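Local coordinates for protein SYE1 (Shewanella oneidensis, PDB 4AWT) that binds flavin mononucleotide in a TIM barrel and probably acts as an NAD(P)H-dependent oxidoreductase on CH-CH groups, as in the Old Yellow Enzyme family, at residues Ala150-Lys153 against Ala154-Ala157; Leu187-Gln190 against Phe191-Glu195; Leu207-Arg210 against Leu211-Leu214; Asp223-Gly226 against Ala227-Gly231; Ala287-Glu290 against Ala291-Gly294. The protein carries 1 engineered substitution. One frame throughout, in Å; residues are numbered along the deposited sequence.

Interaction 1. Residues Ala150-Lys153 against Ala154-Ala157; sequences AMTK and ADIA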
loop_
_atom_site.group_PDB
_atom_site.type_symbol
_atom_site.label_atom_id
_atom_site.label_comp_id
_atom_site.label_asym_id
_atom_site.label_seq_id
_atom_site.Cartn_x
_atom_site.Cartn_y
_atom_site.Cartn_z
ATOM N N ALA A 150 -3.912 13.151 19.363
ATOM C CA ALA A 150 -4.574 11.885 19.491
ATOM C C ALA A 150 -5.996 11.932 18.960
ATOM O O ALA A 150 -6.742 12.831 19.295
ATOM C CB ALA A 150 -4.560 11.439 20.938
ATOM N N MET A 151 -6.404 10.961 18.200
ATOM C CA MET A 151 -7.750 10.920 17.671
ATOM C C MET A 151 -8.760 10.795 18.791
ATOM O O MET A 151 -8.623 9.994 19.696
ATOM C CB MET A 151 -7.907 9.722 16.705
ATOM C CG MET A 151 -7.187 9.972 15.421
ATOM S SD MET A 151 -7.148 8.545 14.316
ATOM C CE MET A 151 -8.802 8.534 13.733
ATOM N N THR A 152 -9.880 11.519 18.632
ATOM C CA THR A 152 -11.049 11.288 19.466
ATOM C C THR A 152 -11.929 10.213 18.869
ATOM O O THR A 152 -11.734 9.769 17.739
ATOM C CB THR A 152 -11.856 12.584 19.570
ATOM O OG1 THR A 152 -12.348 12.864 18.297
ATOM C CG2 THR A 152 -11.021 13.715 20.079
ATOM N N LYS A 153 -12.930 9.797 19.621
ATOM C CA LYS A 153 -13.943 8.901 19.108
ATOM C C LYS A 153 -14.565 9.421 17.840
ATOM O O LYS A 153 -14.817 8.653 16.893
ATOM C CB LYS A 153 -14.976 8.783 20.243
ATOM C CG LYS A 153 -16.208 8.010 19.903
ATOM C CD LYS A 153 -17.207 7.888 21.039
ATOM C CE LYS A 153 -18.538 7.295 20.623
ATOM N NZ LYS A 153 -19.315 6.878 21.772
ATOM N N ALA A 154 -14.856 10.699 17.809
ATOM C CA ALA A 154 -15.467 11.282 16.607
ATOM C C ALA A 154 -14.487 11.229 15.437
ATOM O O ALA A 154 -14.882 11.028 14.295
ATOM C CB ALA A 154 -15.964 12.703 16.890
ATOM N N ASP A 155 -13.219 11.451 15.677
ATOM C CA ASP A 155 -12.206 11.357 14.621
ATOM C C ASP A 155 -12.170 9.942 14.082
ATOM O O ASP A 155 -12.030 9.733 12.859
ATOM C CB ASP A 155 -10.826 11.707 15.111
ATOM C CG ASP A 155 -10.590 13.142 15.503
ATOM O OD1 ASP A 155 -11.214 14.043 14.896
ATOM O OD2 ASP A 155 -9.761 13.389 16.394
ATOM N N ILE A 156 -12.244 8.952 14.948
ATOM C CA ILE A 156 -12.298 7.555 14.515
ATOM C C ILE A 156 -13.474 7.323 13.604
ATOM O O ILE A 156 -13.355 6.703 12.543
ATOM C CB ILE A 156 -12.258 6.637 15.767
ATOM C CG1 ILE A 156 -10.867 6.710 16.386
ATOM C CG2 ILE A 156 -12.729 5.258 15.408
ATOM C CD1 ILE A 156 -10.762 6.010 17.741
ATOM N N ALA A 157 -14.667 7.800 14.004
ATOM C CA ALA A 157 -15.827 7.629 13.167
ATOM C C ALA A 157 -15.635 8.307 11.830
ATOM O O ALA A 157 -16.064 7.775 10.786
ATOM C CB ALA A 157 -17.062 8.216 13.884
#

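Interaction 2. Residues Leu187-Gln190 against Phe191-Glu195; sequences LINQ and FIDSE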
loop_
_atom_site.group_PDB
_atom_site.type_symbol
_atom_site.label_atom_id
_atom_site.label_comp_id
_atom_site.label_asym_id
_atom_site.label_seq_id
_atom_site.Cartn_x
_atom_site.Cartn_y
_atom_site.Cartn_z
ATOM N N LEU A 187 -1.412 5.290 9.577
ATOM C CA LEU A 187 -2.347 5.498 10.674
ATOM C C LEU A 187 -2.768 4.222 11.353
ATOM O O LEU A 187 -2.717 4.113 12.586
ATOM C CB LEU A 187 -3.603 6.236 10.188
ATOM C CG LEU A 187 -4.592 6.526 11.316
ATOM C CD1 LEU A 187 -4.048 7.451 12.378
ATOM C CD2 LEU A 187 -5.884 7.081 10.717
ATOM N N ILE A 188 -3.254 3.247 10.589
ATOM C CA ILE A 188 -3.737 2.031 11.243
ATOM C C ILE A 188 -2.601 1.341 11.988
ATOM O O ILE A 188 -2.783 0.811 13.093
ATOM C CB ILE A 188 -4.481 1.123 10.264
ATOM C CG1 ILE A 188 -5.698 1.887 9.678
ATOM C CG2 ILE A 188 -4.909 -0.171 10.933
ATOM C CD1 ILE A 188 -6.381 1.173 8.606
ATOM N N ASN A 189 -1.409 1.343 11.383
ATOM C CA ASN A 189 -0.248 0.760 12.020
ATOM C C ASN A 189 0.114 1.464 13.316
ATOM O O ASN A 189 0.661 0.815 14.232
ATOM C CB ASN A 189 0.863 0.737 10.973
ATOM C CG ASN A 189 2.061 -0.142 11.203
ATOM O OD1 ASN A 189 2.851 -0.297 10.257
ATOM N ND2 ASN A 189 2.194 -0.754 12.359
ATOM N N GLN A 190 -0.174 2.761 13.430
ATOM C CA GLN A 190 0.040 3.519 14.652
ATOM C C GLN A 190 -0.908 3.080 15.790
ATOM O O GLN A 190 -0.593 3.363 16.936
ATOM C CB GLN A 190 -0.136 5.015 14.382
ATOM C CG GLN A 190 0.959 5.588 13.487
ATOM C CD GLN A 190 0.560 6.789 12.690
ATOM O OE1 GLN A 190 -0.203 7.671 13.160
ATOM N NE2 GLN A 190 1.026 6.892 11.472
ATOM N N PHE A 191 -2.004 2.428 15.463
ATOM C CA PHE A 191 -2.845 1.769 16.453
ATOM C C PHE A 191 -2.381 0.347 16.766
ATOM O O PHE A 191 -2.413 -0.078 17.911
ATOM C CB PHE A 191 -4.317 1.712 16.028
ATOM C CG PHE A 191 -5.065 3.018 16.146
ATOM C CD1 PHE A 191 -4.912 4.032 15.203
ATOM C CD2 PHE A 191 -5.901 3.256 17.227
ATOM C CE1 PHE A 191 -5.611 5.209 15.308
ATOM C CE2 PHE A 191 -6.587 4.436 17.345
ATOM C CZ PHE A 191 -6.449 5.404 16.385
ATOM N N ILE A 192 -1.985 -0.407 15.739
ATOM C CA ILE A 192 -1.645 -1.824 15.932
ATOM C C ILE A 192 -0.451 -1.999 16.835
ATOM O O ILE A 192 -0.434 -2.873 17.708
ATOM C CB ILE A 192 -1.387 -2.508 14.575
ATOM C CG1 ILE A 192 -2.626 -2.543 13.708
ATOM C CG2 ILE A 192 -0.826 -3.922 14.793
ATOM C CD1 ILE A 192 -2.393 -2.996 12.271
ATOM N N ASP A 193 0.615 -1.248 16.579
ATOM C CA ASP A 193 1.911 -1.500 17.200
ATOM C C ASP A 193 1.976 -0.865 18.585
ATOM O O ASP A 193 1.745 0.322 18.779
ATOM C CB ASP A 193 3.026 -1.008 16.321
ATOM C CG ASP A 193 3.325 -1.855 15.080
ATOM O OD1 ASP A 193 2.656 -2.892 14.931
ATOM O OD2 ASP A 193 4.222 -1.436 14.323
ATOM N N SER A 194 2.336 -1.700 19.571
ATOM C CA SER A 194 2.211 -1.298 20.966
ATOM C C SER A 194 2.981 -0.053 21.291
ATOM O O SER A 194 2.525 0.752 22.113
ATOM C CB SER A 194 2.642 -2.442 21.861
ATOM O OG SER A 194 3.987 -2.772 21.711
ATOM N N GLU A 195 4.190 0.163 20.723
ATOM C CA GLU A 195 4.993 1.269 21.170
ATOM C C GLU A 195 4.534 2.598 20.521
ATOM O O GLU A 195 5.043 3.662 20.899
ATOM C CB GLU A 195 6.464 0.998 20.934
ATOM C CG GLU A 195 6.917 -0.282 21.602
ATOM C CD GLU A 195 6.371 -0.547 23.018
ATOM O OE1 GLU A 195 6.883 0.286 23.798
ATOM O OE2 GLU A 195 5.545 -1.461 23.363
#

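Interaction 3. Residues Leu207-Arg210 against Leu211-Leu214; sequences LENR and LRFL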
loop_
_atom_site.group_PDB
_atom_site.type_symbol
_atom_site.label_atom_id
_atom_site.label_comp_id
_atom_site.label_asym_id
_atom_site.label_seq_id
_atom_site.Cartn_x
_atom_site.Cartn_y
_atom_site.Cartn_z
ATOM N N LEU A 207 -4.093 -6.310 23.227
ATOM C CA LEU A 207 -4.015 -6.714 21.813
ATOM C C LEU A 207 -5.352 -6.539 21.129
ATOM O O LEU A 207 -5.424 -5.970 20.034
ATOM C CB LEU A 207 -3.545 -8.177 21.769
ATOM C CG LEU A 207 -3.512 -8.756 20.354
ATOM C CD1 LEU A 207 -2.677 -7.921 19.385
ATOM C CD2 LEU A 207 -3.018 -10.208 20.497
ATOM N N GLU A 208 -6.433 -7.008 21.740
ATOM C CA GLU A 208 -7.757 -6.836 21.161
ATOM C C GLU A 208 -8.020 -5.369 20.882
ATOM O O GLU A 208 -8.559 -4.991 19.819
ATOM C CB GLU A 208 -8.800 -7.359 22.168
ATOM C CG GLU A 208 -10.238 -7.213 21.753
ATOM C CD GLU A 208 -11.291 -7.464 22.797
ATOM O OE1 GLU A 208 -11.142 -8.326 23.698
ATOM O OE2 GLU A 208 -12.375 -6.812 22.754
ATOM N N ASN A 209 -7.682 -4.505 21.828
ATOM C CA ASN A 209 -7.944 -3.078 21.660
ATOM C C ASN A 209 -7.105 -2.494 20.545
ATOM O O ASN A 209 -7.572 -1.645 19.783
ATOM C CB ASN A 209 -7.734 -2.367 22.951
ATOM C CG ASN A 209 -8.806 -2.601 23.977
ATOM O OD1 ASN A 209 -9.769 -3.335 23.744
ATOM N ND2 ASN A 209 -8.653 -1.953 25.107
ATOM N N ARG A 210 -5.830 -2.897 20.463
ATOM C CA ARG A 210 -4.947 -2.342 19.423
ATOM C C ARG A 210 -5.397 -2.802 18.044
ATOM O O ARG A 210 -5.135 -2.023 17.084
ATOM C CB ARG A 210 -3.511 -2.757 19.666
ATOM C CG ARG A 210 -2.859 -2.000 20.798
ATOM C CD ARG A 210 -1.394 -2.367 21.002
ATOM N NE ARG A 210 -1.201 -3.676 21.604
ATOM C CZ ARG A 210 -0.744 -4.795 21.070
ATOM N NH1 ARG A 210 -0.406 -4.872 19.784
ATOM N NH2 ARG A 210 -0.641 -5.880 21.834
ATOM N N LEU A 211 -6.039 -3.923 17.908
ATOM C CA LEU A 211 -6.551 -4.385 16.620
ATOM C C LEU A 211 -7.920 -3.839 16.305
ATOM O O LEU A 211 -8.437 -4.066 15.196
ATOM C CB LEU A 211 -6.574 -5.913 16.552
ATOM C CG LEU A 211 -5.192 -6.570 16.646
ATOM C CD1 LEU A 211 -5.322 -8.064 16.625
ATOM C CD2 LEU A 211 -4.270 -6.106 15.547
ATOM N N ARG A 212 -8.552 -3.111 17.215
ATOM C CA ARG A 212 -9.951 -2.707 17.055
ATOM C C ARG A 212 -10.128 -1.751 15.891
ATOM O O ARG A 212 -11.104 -1.883 15.133
ATOM C CB ARG A 212 -10.460 -2.093 18.371
ATOM C CG ARG A 212 -11.963 -1.838 18.305
ATOM C CD ARG A 212 -12.448 -1.218 19.633
ATOM N NE ARG A 212 -12.089 -2.021 20.793
ATOM C CZ ARG A 212 -12.623 -3.129 21.173
ATOM N NH1 ARG A 212 -13.669 -3.629 20.527
ATOM N NH2 ARG A 212 -12.095 -3.750 22.243
ATOM N N PHE A 213 -9.264 -0.760 15.734
ATOM C CA PHE A 213 -9.426 0.196 14.646
ATOM C C PHE A 213 -9.319 -0.528 13.302
ATOM O O PHE A 213 -10.148 -0.341 12.413
ATOM C CB PHE A 213 -8.430 1.323 14.782
ATOM C CG PHE A 213 -8.633 2.454 13.813
ATOM C CD1 PHE A 213 -9.832 3.106 13.697
ATOM C CD2 PHE A 213 -7.574 2.883 13.022
ATOM C CE1 PHE A 213 -9.981 4.171 12.815
ATOM C CE2 PHE A 213 -7.728 3.948 12.150
ATOM C CZ PHE A 213 -8.921 4.620 12.090
ATOM N N LEU A 214 -8.313 -1.407 13.156
ATOM C CA LEU A 214 -8.207 -2.245 11.969
ATOM C C LEU A 214 -9.501 -2.997 11.722
ATOM O O LEU A 214 -10.032 -3.047 10.605
ATOM C CB LEU A 214 -7.046 -3.214 12.140
ATOM C CG LEU A 214 -6.891 -4.251 11.034
ATOM C CD1 LEU A 214 -6.502 -3.637 9.695
ATOM C CD2 LEU A 214 -5.852 -5.295 11.437
HETATM O O HOH W 1 -7.188 0.017 17.592
HETATM O O HOH W 2 -5.845 -1.218 14.660
#

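Interaction 4. Residues Asp223-Gly226 against Ala227-Gly231; sequences DAIG and AERVG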
loop_
_atom_site.group_PDB
_atom_site.type_symbol
_atom_site.label_atom_id
_atom_site.label_comp_id
_atom_site.label_asym_id
_atom_site.label_seq_id
_atom_site.Cartn_x
_atom_site.Cartn_y
_atom_site.Cartn_z
ATOM N N ASP A 223 -18.314 -4.091 4.224
ATOM C CA ASP A 223 -19.748 -3.751 4.053
ATOM C C ASP A 223 -19.981 -2.930 2.814
ATOM O O ASP A 223 -20.996 -3.093 2.150
ATOM C CB ASP A 223 -20.192 -2.984 5.299
ATOM C CG ASP A 223 -21.650 -2.787 5.443
ATOM O OD1 ASP A 223 -22.343 -3.833 5.469
ATOM O OD2 ASP A 223 -22.125 -1.636 5.592
ATOM N N ALA A 224 -19.058 -2.052 2.476
ATOM C CA ALA A 224 -19.253 -1.183 1.324
ATOM C C ALA A 224 -19.131 -1.924 0.010
ATOM O O ALA A 224 -19.933 -1.694 -0.886
ATOM C CB ALA A 224 -18.240 -0.042 1.397
ATOM N N ILE A 225 -18.081 -2.750 -0.170
ATOM C CA ILE A 225 -17.763 -3.267 -1.494
ATOM C C ILE A 225 -17.617 -4.748 -1.579
ATOM O O ILE A 225 -17.437 -5.274 -2.674
ATOM C CB ILE A 225 -16.540 -2.561 -2.148
ATOM C CG1 ILE A 225 -15.218 -2.950 -1.466
ATOM C CG2 ILE A 225 -16.769 -1.069 -2.167
ATOM C CD1 ILE A 225 -14.026 -2.451 -2.248
ATOM N N GLY A 226 -17.695 -5.474 -0.467
ATOM C CA GLY A 226 -17.593 -6.915 -0.482
ATOM C C GLY A 226 -16.188 -7.407 -0.153
ATOM O O GLY A 226 -15.197 -6.837 -0.618
ATOM N N ALA A 227 -16.110 -8.485 0.623
ATOM C CA ALA A 227 -14.807 -8.998 1.064
ATOM C C ALA A 227 -13.949 -9.437 -0.095
ATOM O O ALA A 227 -12.715 -9.348 -0.008
ATOM C CB ALA A 227 -15.061 -10.159 2.024
ATOM N N GLU A 228 -14.545 -9.907 -1.175
ATOM C CA GLU A 228 -13.801 -10.363 -2.345
ATOM C C GLU A 228 -13.083 -9.236 -3.061
ATOM O O GLU A 228 -12.272 -9.507 -3.955
ATOM C CB GLU A 228 -14.700 -11.132 -3.313
ATOM C CG GLU A 228 -15.694 -10.336 -4.121
ATOM C CD GLU A 228 -16.887 -9.699 -3.453
ATOM O OE1 GLU A 228 -17.263 -9.943 -2.264
ATOM O OE2 GLU A 228 -17.534 -8.854 -4.133
ATOM N N ARG A 229 -13.354 -7.992 -2.690
ATOM C CA ARG A 229 -12.735 -6.806 -3.280
ATOM C C ARG A 229 -11.867 -6.047 -2.271
ATOM O O ARG A 229 -11.466 -4.924 -2.572
ATOM C CB ARG A 229 -13.789 -5.913 -3.901
ATOM C CG ARG A 229 -14.478 -6.576 -5.086
ATOM C CD ARG A 229 -15.257 -5.608 -5.951
ATOM N NE ARG A 229 -16.374 -5.096 -5.323
ATOM C CZ ARG A 229 -17.292 -4.366 -5.939
ATOM N NH1 ARG A 229 -17.192 -4.024 -7.197
ATOM N NH2 ARG A 229 -18.352 -3.955 -5.179
ATOM N N VAL A 230 -11.564 -6.650 -1.123
ATOM C CA VAL A 230 -10.797 -5.982 -0.080
ATOM C C VAL A 230 -9.545 -6.799 0.219
ATOM O O VAL A 230 -9.624 -7.933 0.679
ATOM C CB VAL A 230 -11.607 -5.794 1.195
ATOM C CG1 VAL A 230 -10.753 -5.242 2.331
ATOM C CG2 VAL A 230 -12.807 -4.875 0.942
ATOM N N GLY A 231 -8.376 -6.168 0.015
ATOM C CA GLY A 231 -7.101 -6.683 0.509
ATOM C C GLY A 231 -6.596 -5.762 1.599
ATOM O O GLY A 231 -7.046 -4.618 1.721
#

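Interaction 5. Residues Ala287-Glu290 against Ala291-Gly294; sequences ALRE and AYQG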
loop_
_atom_site.group_PDB
_atom_site.type_symbol
_atom_site.label_atom_id
_atom_site.label_comp_id
_atom_site.label_asym_id
_atom_site.label_seq_id
_atom_site.Cartn_x
_atom_site.Cartn_y
_atom_site.Cartn_z
ATOM N N ALA A 287 3.219 -19.656 10.156
ATOM C CA ALA A 287 2.116 -19.331 11.063
ATOM C C ALA A 287 1.127 -18.385 10.391
ATOM O O ALA A 287 -0.091 -18.574 10.490
ATOM C CB ALA A 287 2.630 -18.774 12.377
ATOM N N LEU A 288 1.617 -17.370 9.699
ATOM C CA LEU A 288 0.719 -16.456 8.974
ATOM C C LEU A 288 -0.087 -17.196 7.944
ATOM O O LEU A 288 -1.270 -16.906 7.735
ATOM C CB LEU A 288 1.484 -15.316 8.312
ATOM C CG LEU A 288 2.149 -14.335 9.268
ATOM C CD1 LEU A 288 2.980 -13.297 8.491
ATOM C CD2 LEU A 288 1.172 -13.596 10.140
ATOM N N ARG A 289 0.534 -18.172 7.271
ATOM C CA ARG A 289 -0.116 -18.996 6.255
ATOM C C ARG A 289 -1.257 -19.822 6.839
ATOM O O ARG A 289 -2.210 -20.099 6.153
ATOM C CB ARG A 289 0.950 -19.833 5.552
ATOM C CG ARG A 289 0.519 -20.898 4.571
ATOM C CD ARG A 289 0.027 -20.337 3.226
ATOM N NE ARG A 289 -1.266 -19.634 3.432
ATOM C CZ ARG A 289 -1.885 -19.006 2.447
ATOM N NH1 ARG A 289 -1.378 -19.037 1.257
ATOM N NH2 ARG A 289 -3.080 -18.395 2.720
ATOM N N GLU A 290 -1.121 -20.252 8.102
ATOM C CA GLU A 290 -2.242 -20.962 8.754
ATOM C C GLU A 290 -3.295 -19.983 9.275
ATOM O O GLU A 290 -4.487 -20.297 9.245
ATOM C CB GLU A 290 -1.766 -21.869 9.862
ATOM C CG GLU A 290 -0.890 -23.005 9.340
ATOM C CD GLU A 290 -1.507 -23.750 8.220
ATOM O OE1 GLU A 290 -2.683 -24.171 8.331
ATOM O OE2 GLU A 290 -0.827 -23.928 7.182
ATOM N N ALA A 291 -2.880 -18.834 9.786
ATOM C CA ALA A 291 -3.807 -17.896 10.362
ATOM C C ALA A 291 -4.708 -17.259 9.317
ATOM O O ALA A 291 -5.860 -16.914 9.595
ATOM C CB ALA A 291 -3.062 -16.819 11.128
ATOM N N TYR A 292 -4.169 -17.043 8.119
ATOM C CA TYR A 292 -4.909 -16.367 7.039
ATOM C C TYR A 292 -4.895 -17.290 5.827
ATOM O O TYR A 292 -3.825 -17.665 5.335
ATOM C CB TYR A 292 -4.269 -15.000 6.722
ATOM C CG TYR A 292 -4.955 -14.438 5.502
ATOM C CD1 TYR A 292 -6.246 -13.895 5.594
ATOM C CD2 TYR A 292 -4.361 -14.523 4.252
ATOM C CE1 TYR A 292 -6.897 -13.451 4.473
ATOM C CE2 TYR A 292 -5.039 -14.070 3.138
ATOM C CZ TYR A 292 -6.289 -13.527 3.245
ATOM O OH TYR A 292 -6.894 -13.137 2.087
ATOM N N GLN A 293 -6.098 -17.647 5.379
ATOM C CA GLN A 293 -6.173 -18.696 4.365
ATOM C C GLN A 293 -6.691 -18.250 3.012
ATOM O O GLN A 293 -7.033 -19.055 2.166
ATOM C CB GLN A 293 -6.995 -19.835 4.933
ATOM C CG GLN A 293 -6.449 -20.214 6.326
ATOM C CD GLN A 293 -6.752 -21.614 6.772
ATOM O OE1 GLN A 293 -6.094 -22.117 7.705
ATOM N NE2 GLN A 293 -7.741 -22.254 6.127
ATOM N N GLY A 294 -6.586 -16.953 2.743
ATOM C CA GLY A 294 -6.807 -16.392 1.426
ATOM C C GLY A 294 -5.519 -16.268 0.638
ATOM O O GLY A 294 -4.553 -17.006 0.857
#

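Interaction 1. Residues Ala150-Lys153 against Ala154-Ala157
T152 and D155 close on each other in a capping box at the start of helix 153-172. T152 is the N-cap: its OG1 takes the backbone N of D155 at 3.1 Å. In return, D155 OD2 accepts from the backbone N of T152 at 2.9 Å. This second bond is nearly straight, 170° at the hydrogen, although the N-H reaches the carboxylate from above its plane rather than within it. Two amides at this helix start are each met by a side-chain oxygen. Threonine suits the place because its hydroxyl sits one bond from CB: with chi1 at 66°, OG1 lies between backbone N and carbonyl carbon and faces into the first turn. Aspartate is short enough to turn back, CG beside its own backbone N, without overshooting. Its OD2 has another partner in R149, whose NH1 forms a salt bridge with it, so the carboxylate is shared between a backbone amide and a charge. Just before the cap, M151 O accepts from R199 NH1.

The regular helical pattern then takes over, I156 N binding T152 O at 3.0 Å and A157 N binding K153 O at 3.0 Å. On the buried side M151 bends at chi3 and brings its methyl CE to 3.8 Å from I156 CG1, an apolar touch beneath the polar cap; K153 and A154 stay on the exposed side. The cap joins strand 149-150 to helix 153-172, with M151 against L187 and F191 of helix 187-192 and I156 against the loop residues R199 and Y203.

Interaction 2. Residues Leu187-Gln190 against Phe191-Glu195
L187 and F191 lie side by side one helical turn apart, pointing the same way, with L187 CD1 4.0 Å from F191 CE1. The first shell continues one residue on, where I188 CG2 meets I192 CD1 at 4.0 Å. All four are apolar and buried, as befits a short helix lying between other helices. L187 O also sits at the edge of the F191 ring, in its plane, 3.4 Å from F191 CD1; the ring is brought there by chi1 of -75°, which sets CG beside the backbone N.

The backbone beneath is not uniformly alpha-helical. I188 O accepts from two amides, I192 N and F191 N, each at 3.0 Å, whereas F191 N reaches L187 O only in a weak bond. The last turn is finished by D193 N on N189 O, at 3.1 Å, before D193 leaves helical geometry. Here the polar side chains of N189 and D193 come together: N189 ND2 lies 2.9 Å from D193 OD2, with amide and carboxylate planes 83° apart.

Farther out, the amide oxygen of N189 is held by the backbone N of G185, and D193 OD1 by the hydroxyl of Y252. Q190 spans outward to S120, R106 and V104, a good use of an amide that both donates and accepts. F191 meets the ring of F213, and S194 touches the bound ethyl hydrogen carbonate. This is a short helix in the loop region after strand 177-181 of the TIM barrel, ending beside a ligand pocket.

Interaction 3. Residues Leu207-Arg210 against Leu211-Leu214
L211 and R212 carry this contact, where helix 207-210 passes into helix 212-225. L211 lies on the apolar side: its CD1 meets L207 CD1 at 3.8 Å, and its CG approaches L207 O at 3.4 Å. L211 is buried and L207 partly exposed; their branches touch on the side facing helix 248-261, where L211 also meets L258.

R212 works the other flank, with N209 and E208 as its acceptors. The firmer bond runs from R212 NH2 to N209 OD1 at 2.8 Å, with the oxygen in the guanidinium plane. In the conformer given, the same nitrogen also donates to E208 OE2 at 3.1 Å in a salt bridge. The carboxylate is met from above its plane, and carboxylate and guanidinium are turned 63° apart. An arginine can reach both acceptors because its chain bends at chi3 (-55°) after an extended start. R212 NE adds a bond to E202 O, fixing the rotation of the group further.

The backbone does not run straight through. L211 N bonds to L207 O at 3.0 Å, but R212 N turns to N209 O. The next two amides are met by water: one water accepts from F213 N, and a second accepts from L214 N at 2.9 Å and donates to R210 O at 2.7 Å. R210 NH2 binds the ethyl hydrogen carbonate. Such a water-bridged break between helices here lies at the edge of that ligand's pocket.

Interaction 4. Residues Asp223-Gly226 against Ala227-Gly231
A helix-to-strand turn of the TIM barrel is built here, where helix 212-225 ends and the chain swings into strand 230-234. R229 closes it by folding back on the helix end: its NE and NH2 both donate to I225 O, at 2.9 and 3.0 Å, a side-on grip on one atom. The oxygen lies in the guanidinium plane, 0° out of it, and so the flat group is fixed in its rotation. Arginine suits this task because its long chain, bent at chi3 (-69°), can return to a carbonyl four residues back, and the carbonyl-rich C-terminal end of the helix would probably welcome its positive charge.

G226 makes the turn possible. Its phi is positive, 97°, and glycine suits these backbone angles because it has no CB to be jammed against the preceding carbonyl oxygen. The carbonyl O of G226 then receives R229 N at 3.0 Å, and V230 N bonds to A227 O to round off the 3-10 turn.

Under this polar shell I225 is buried. Its CD1 reaches R229 O at 3.6 Å, and its CG1 touches V230 CG2 at 3.9 Å, joining the last helical residue to the first of the strand. I225 also packs on A167 and M171 of helix 153-172 and, like V230, on I178 of strand 177-181. V230 is backbone-bonded to V265, just before strand 266-270, and R229 and G231 to I178.

Interaction 5. Residues Ala287-Glu290 against Ala291-Gly294
R289 reaches from the last turn of helix 282-291 into the loop behind it, and one of its nitrogens does the holding. R289 NH2 donates to G294 O at 2.8 Å, almost straight at 174° and in the guanidinium plane, and to Y292 O, also at 2.8 Å but tilted from that plane. Two backbone carbonyls are thereby tied to a single group, and the loop is drawn against the helix. The side chain gets there by bending twice, at chi2 (74°) and chi3 (-69°); a long, multiply donating arginine is well suited to such a double hold. Its NH1 is engaged by D317 in a salt bridge, which would further limit its rotation.

The tight part also includes the ring of Y292, over one face of which the backbone N of G294 lies 3.3 Å above the plane, toward the rim. G294 has no side chain to collide with the hydroxyl of Y292, so its backbone can lie against the ring. Beneath them the helix ends in ordinary bonds, A291 N to A287 O and Y292 N to L288 O, each at 2.9 Å. L288, A291 and Y292 pack on A256 of helix 248-261, and Y292 OH bonds to I264 O.

The looser side is that of E290 and Q293, both exposed, where CB of E290 and the aliphatic start of Q293 stay near the backbone; A287 is partly exposed. This is the helix-to-strand connection of a TIM barrel, in which the loop after helix 282-291 is bonded back to R289 before strand 295-299.

Following the chain, interaction 1 starts helix 153-172, interaction 2 is the short helix after strand 177-181, interaction 3 joins helix 207-210 to helix 212-225, interaction 4 ends that helix and enters strand 230-234, and interaction 5 ends helix 282-291 before strand 295-299. Each closes a turn of its own, in series; none nests or crosses. Interactions 1 to 3 touch one another and gather helices 153-172, 187-192 and 212-225 on one side; I156 packs on F213, and I192 O probably bonds R210 NH1 at 2.9 Å. Interactions 4 and 5 are helix-to-strand turns of the barrel, their nearest atoms about 6 Å apart. Interactions 3 and 4 share helix 212-225 at its two ends.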